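Local structure of protein, related to general stress protein 26(GS26) of B.subtilis (Clostridium acetobutylicum, 2HQ7) at residues B[40-54]-B[114-126]. The protein belongs to the pyridoxamine 5'-phosphate oxidase family, is related to general stress protein 26 and probably binds a flavin as an oxidoreductase. Residues are numbered along the deposited sequence; the frame is centred on the assembly and turned at random.
Sequences LKHDGLKKFWLSTNT and DPDYTALCFTAEW
The sulfur of Cys-121 sits over one face of the Trp-49 indole, displaced toward its rim: SG is 3.9 Å from the centroid of the five-membered ring and 3.5 Å from Trp-49 NE1. SG gets there by standing anti to its own backbone N (chi1 -178°), and the extended Lys-47 chain runs past it, CE also lying 3.7 Å from Thr-123 OG1. On the other face of the sheet Phe-48 and Phe-122 point the same way, and CD1 of Phe-48 meets the edge of the Phe-122 ring at CD2, 3.9 Å away; Leu-70 of strand 67-74 packs on both rings. Farther along, Thr-52 CG2 touches Leu-120 CD1. Paired backbone bonds at Phe-48/Phe-122, Leu-50/Leu-120 and Thr-52/Thr-118 fix the register. At the far end Thr-54 OG1 hydrogen-bonds Pro-115 O at 2.7 Å, on a carbonyl lone pair, tying Thr-54 to the type I turn from Asp-114 to Tyr-117; Thr-118 OG1 lies 2.9 Å from Thr-54 OG1, a possible but unsettled bond. Strand 117-131 also pairs with 79-90, and 47-53 with 32-43, so this antiparallel seam lies inside the curled sheet, consistent with the split beta-barrel of FMN-binding pyridoxamine 5'-phosphate oxidase relatives.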
# COMPACT_ATOMS: atom_id res chain seq x y z
N LEU B 40 11.06 -3.51 -12.17
CA LEU B 40 11.94 -3.82 -13.28
C LEU B 40 13.22 -4.49 -12.75
O LEU B 40 13.72 -5.44 -13.33
CB LEU B 40 12.31 -2.55 -14.04
CG LEU B 40 11.16 -1.84 -14.73
CD1 LEU B 40 11.65 -0.50 -15.35
CD2 LEU B 40 10.43 -2.67 -15.76
N LYS B 41 13.74 -4.00 -11.63
CA LYS B 41 15.01 -4.48 -11.12
C LYS B 41 15.15 -4.09 -9.67
O LYS B 41 14.58 -3.09 -9.24
CB LYS B 41 16.18 -3.85 -11.92
CG LYS B 41 17.58 -4.24 -11.42
CD LYS B 41 18.71 -3.69 -12.26
CE LYS B 41 20.04 -4.36 -11.88
NZ LYS B 41 20.14 -5.70 -12.48
N HIS B 42 15.90 -4.88 -8.92
CA HIS B 42 16.33 -4.39 -7.63
C HIS B 42 17.73 -4.81 -7.27
O HIS B 42 18.27 -5.77 -7.83
CB HIS B 42 15.36 -4.81 -6.54
CG HIS B 42 15.36 -6.27 -6.26
ND1 HIS B 42 15.89 -6.80 -5.11
CD2 HIS B 42 14.90 -7.32 -6.99
CE1 HIS B 42 15.74 -8.12 -5.13
NE2 HIS B 42 15.15 -8.46 -6.26
N ASP B 43 18.33 -4.04 -6.35
CA ASP B 43 19.59 -4.38 -5.74
C ASP B 43 19.38 -4.63 -4.25
O ASP B 43 19.40 -3.70 -3.44
CB ASP B 43 20.60 -3.25 -5.96
CG ASP B 43 21.98 -3.58 -5.38
OD1 ASP B 43 22.24 -4.76 -5.05
OD2 ASP B 43 22.81 -2.66 -5.27
N GLY B 44 19.22 -5.89 -3.87
CA GLY B 44 18.88 -6.20 -2.50
C GLY B 44 17.72 -5.35 -2.02
O GLY B 44 16.72 -5.22 -2.74
N LEU B 45 17.85 -4.77 -0.83
CA LEU B 45 16.83 -3.84 -0.30
C LEU B 45 17.23 -2.38 -0.44
O LEU B 45 16.55 -1.48 0.05
CB LEU B 45 16.57 -4.09 1.17
CG LEU B 45 16.22 -5.50 1.61
CD1 LEU B 45 15.90 -5.50 3.09
CD2 LEU B 45 15.07 -5.99 0.80
N LYS B 46 18.32 -2.15 -1.15
CA LYS B 46 18.88 -0.80 -1.27
C LYS B 46 18.23 0.03 -2.36
O LYS B 46 18.11 1.25 -2.23
CB LYS B 46 20.38 -0.91 -1.63
CG LYS B 46 21.20 -1.76 -0.68
CD LYS B 46 22.71 -1.62 -0.92
CE LYS B 46 23.30 -2.80 -1.71
NZ LYS B 46 24.70 -2.51 -2.23
N LYS B 47 17.91 -0.61 -3.47
CA LYS B 47 17.54 0.13 -4.68
C LYS B 47 16.56 -0.66 -5.52
O LYS B 47 16.73 -1.86 -5.75
CB LYS B 47 18.79 0.53 -5.51
CG LYS B 47 19.06 2.03 -5.58
CD LYS B 47 20.18 2.41 -6.57
CE LYS B 47 20.57 3.90 -6.53
NZ LYS B 47 21.37 4.37 -7.74
N PHE B 48 15.51 0.03 -5.97
CA PHE B 48 14.49 -0.57 -6.83
C PHE B 48 14.29 0.29 -8.06
O PHE B 48 14.19 1.51 -7.97
CB PHE B 48 13.19 -0.68 -6.06
CG PHE B 48 13.23 -1.72 -5.01
CD1 PHE B 48 13.94 -1.49 -3.83
CD2 PHE B 48 12.63 -2.93 -5.20
CE1 PHE B 48 14.02 -2.43 -2.86
CE2 PHE B 48 12.69 -3.89 -4.21
CZ PHE B 48 13.40 -3.64 -3.05
N TRP B 49 14.15 -0.35 -9.19
CA TRP B 49 13.82 0.37 -10.42
C TRP B 49 12.44 -0.13 -10.80
O TRP B 49 12.21 -1.34 -10.86
CB TRP B 49 14.84 0.03 -11.52
CG TRP B 49 16.17 0.66 -11.31
CD1 TRP B 49 16.60 1.84 -11.80
CD2 TRP B 49 17.26 0.13 -10.54
NE1 TRP B 49 17.87 2.10 -11.37
CE2 TRP B 49 18.31 1.03 -10.64
CE3 TRP B 49 17.46 -1.05 -9.83
CZ2 TRP B 49 19.53 0.83 -9.99
CZ3 TRP B 49 18.65 -1.26 -9.20
CH2 TRP B 49 19.69 -0.33 -9.30
N LEU B 50 11.53 0.81 -11.00
CA LEU B 50 10.13 0.45 -11.16
C LEU B 50 9.58 1.06 -12.41
O LEU B 50 10.07 2.09 -12.88
CB LEU B 50 9.32 0.96 -9.97
CG LEU B 50 9.74 0.59 -8.56
CD1 LEU B 50 9.01 1.47 -7.59
CD2 LEU B 50 9.48 -0.94 -8.27
N SER B 51 8.54 0.42 -12.92
CA SER B 51 7.79 0.92 -14.06
C SER B 51 6.35 1.27 -13.72
O SER B 51 5.70 0.57 -12.98
CB SER B 51 7.72 -0.12 -15.16
OG SER B 51 7.27 0.49 -16.34
N THR B 52 5.87 2.36 -14.31
CA THR B 52 4.47 2.72 -14.24
C THR B 52 4.09 3.51 -15.48
O THR B 52 4.96 3.96 -16.26
CB THR B 52 4.15 3.50 -12.95
OG1 THR B 52 2.73 3.46 -12.69
CG2 THR B 52 4.67 4.95 -13.01
N ASN B 53 2.79 3.68 -15.67
CA ASN B 53 2.28 4.47 -16.79
C ASN B 53 2.50 5.97 -16.57
O ASN B 53 2.25 6.49 -15.48
CB ASN B 53 0.81 4.16 -17.04
CG ASN B 53 -0.05 4.40 -15.80
OD1 ASN B 53 -0.29 3.48 -14.99
ND2 ASN B 53 -0.49 5.64 -15.62
N THR B 54 2.98 6.65 -17.60
CA THR B 54 3.09 8.10 -17.58
C THR B 54 1.71 8.67 -17.30
O THR B 54 0.78 8.44 -18.06
CB THR B 54 3.58 8.66 -18.90
OG1 THR B 54 4.67 7.88 -19.38
CG2 THR B 54 4.01 10.14 -18.75
N ASP B 114 7.67 3.94 -26.05
CA ASP B 114 6.25 4.10 -25.73
C ASP B 114 6.12 5.31 -24.83
O ASP B 114 6.87 5.44 -23.85
CB ASP B 114 5.72 2.84 -25.05
CG ASP B 114 4.18 2.76 -25.03
OD1 ASP B 114 3.51 3.60 -24.39
OD2 ASP B 114 3.66 1.79 -25.60
N PRO B 115 5.21 6.25 -25.16
CA PRO B 115 5.11 7.42 -24.31
C PRO B 115 4.55 7.12 -22.92
O PRO B 115 4.70 7.94 -22.05
CB PRO B 115 4.15 8.33 -25.09
CG PRO B 115 3.40 7.44 -25.97
CD PRO B 115 4.30 6.32 -26.32
N ASP B 116 3.93 5.95 -22.70
CA ASP B 116 3.44 5.59 -21.40
C ASP B 116 4.42 4.82 -20.51
O ASP B 116 4.04 4.44 -19.40
CB ASP B 116 2.16 4.76 -21.55
CG ASP B 116 1.09 5.48 -22.34
OD1 ASP B 116 0.80 6.65 -22.01
OD2 ASP B 116 0.56 4.88 -23.29
N TYR B 117 5.62 4.55 -20.99
CA TYR B 117 6.63 3.85 -20.21
C TYR B 117 7.40 4.90 -19.43
O TYR B 117 8.13 5.68 -19.99
CB TYR B 117 7.53 3.05 -21.14
CG TYR B 117 8.79 2.42 -20.54
CD1 TYR B 117 8.77 1.82 -19.31
CD2 TYR B 117 9.98 2.41 -21.25
CE1 TYR B 117 9.93 1.24 -18.77
CE2 TYR B 117 11.16 1.83 -20.71
CZ TYR B 117 11.12 1.26 -19.47
OH TYR B 117 12.25 0.68 -18.94
N THR B 118 7.19 4.92 -18.12
CA THR B 118 7.99 5.74 -17.20
C THR B 118 8.83 4.81 -16.32
O THR B 118 8.34 3.80 -15.85
CB THR B 118 7.09 6.65 -16.34
OG1 THR B 118 6.59 7.71 -17.15
CG2 THR B 118 7.85 7.27 -15.12
N ALA B 119 10.11 5.13 -16.14
CA ALA B 119 10.96 4.35 -15.28
C ALA B 119 11.35 5.20 -14.09
O ALA B 119 11.67 6.39 -14.24
CB ALA B 119 12.17 3.88 -16.01
N LEU B 120 11.35 4.59 -12.92
CA LEU B 120 11.69 5.29 -11.67
C LEU B 120 12.78 4.56 -10.92
O LEU B 120 12.93 3.35 -11.03
CB LEU B 120 10.45 5.41 -10.77
CG LEU B 120 9.33 6.11 -11.51
CD1 LEU B 120 8.46 5.04 -12.13
CD2 LEU B 120 8.51 6.97 -10.63
N CYS B 121 13.58 5.29 -10.17
CA CYS B 121 14.57 4.65 -9.30
C CYS B 121 14.28 5.03 -7.84
O CYS B 121 14.30 6.21 -7.49
CB CYS B 121 15.96 5.06 -9.72
SG CYS B 121 17.22 4.28 -8.76
N PHE B 122 13.92 4.03 -7.03
CA PHE B 122 13.72 4.20 -5.59
C PHE B 122 14.96 3.80 -4.80
O PHE B 122 15.50 2.74 -5.02
CB PHE B 122 12.58 3.30 -5.11
CG PHE B 122 12.42 3.23 -3.59
CD1 PHE B 122 11.81 4.26 -2.89
CD2 PHE B 122 12.80 2.08 -2.90
CE1 PHE B 122 11.63 4.17 -1.49
CE2 PHE B 122 12.60 1.97 -1.53
CZ PHE B 122 12.01 3.00 -0.81
N THR B 123 15.36 4.64 -3.85
CA THR B 123 16.50 4.39 -2.97
C THR B 123 15.98 4.33 -1.55
O THR B 123 15.44 5.33 -1.09
CB THR B 123 17.54 5.54 -3.08
OG1 THR B 123 18.01 5.60 -4.43
CG2 THR B 123 18.73 5.37 -2.11
N ALA B 124 16.08 3.16 -0.89
CA ALA B 124 15.56 2.94 0.46
C ALA B 124 16.46 3.50 1.55
O ALA B 124 17.66 3.31 1.51
CB ALA B 124 15.30 1.41 0.72
N GLU B 125 15.86 4.17 2.53
CA GLU B 125 16.59 4.67 3.71
C GLU B 125 16.42 3.70 4.88
O GLU B 125 17.38 3.40 5.59
CB GLU B 125 16.09 6.04 4.12
CG GLU B 125 16.39 7.18 3.10
CD GLU B 125 15.43 8.37 3.23
OE1 GLU B 125 14.90 8.59 4.36
OE2 GLU B 125 15.17 9.05 2.21
N TRP B 126 15.20 3.22 5.10
CA TRP B 126 14.96 2.22 6.15
C TRP B 126 13.77 1.34 5.84
O TRP B 126 13.06 1.54 4.86
CB TRP B 126 14.80 2.89 7.52
CG TRP B 126 13.69 3.87 7.62
CD1 TRP B 126 13.73 5.18 7.26
CD2 TRP B 126 12.37 3.64 8.15
NE1 TRP B 126 12.51 5.77 7.51
CE2 TRP B 126 11.67 4.85 8.07
CE3 TRP B 126 11.72 2.52 8.69
CZ2 TRP B 126 10.34 4.98 8.49
CZ3 TRP B 126 10.42 2.65 9.11
CH2 TRP B 126 9.73 3.88 9.00
O HOH W 1 19.58 2.13 -0.28
O HOH W 2 -0.16 6.41 -19.63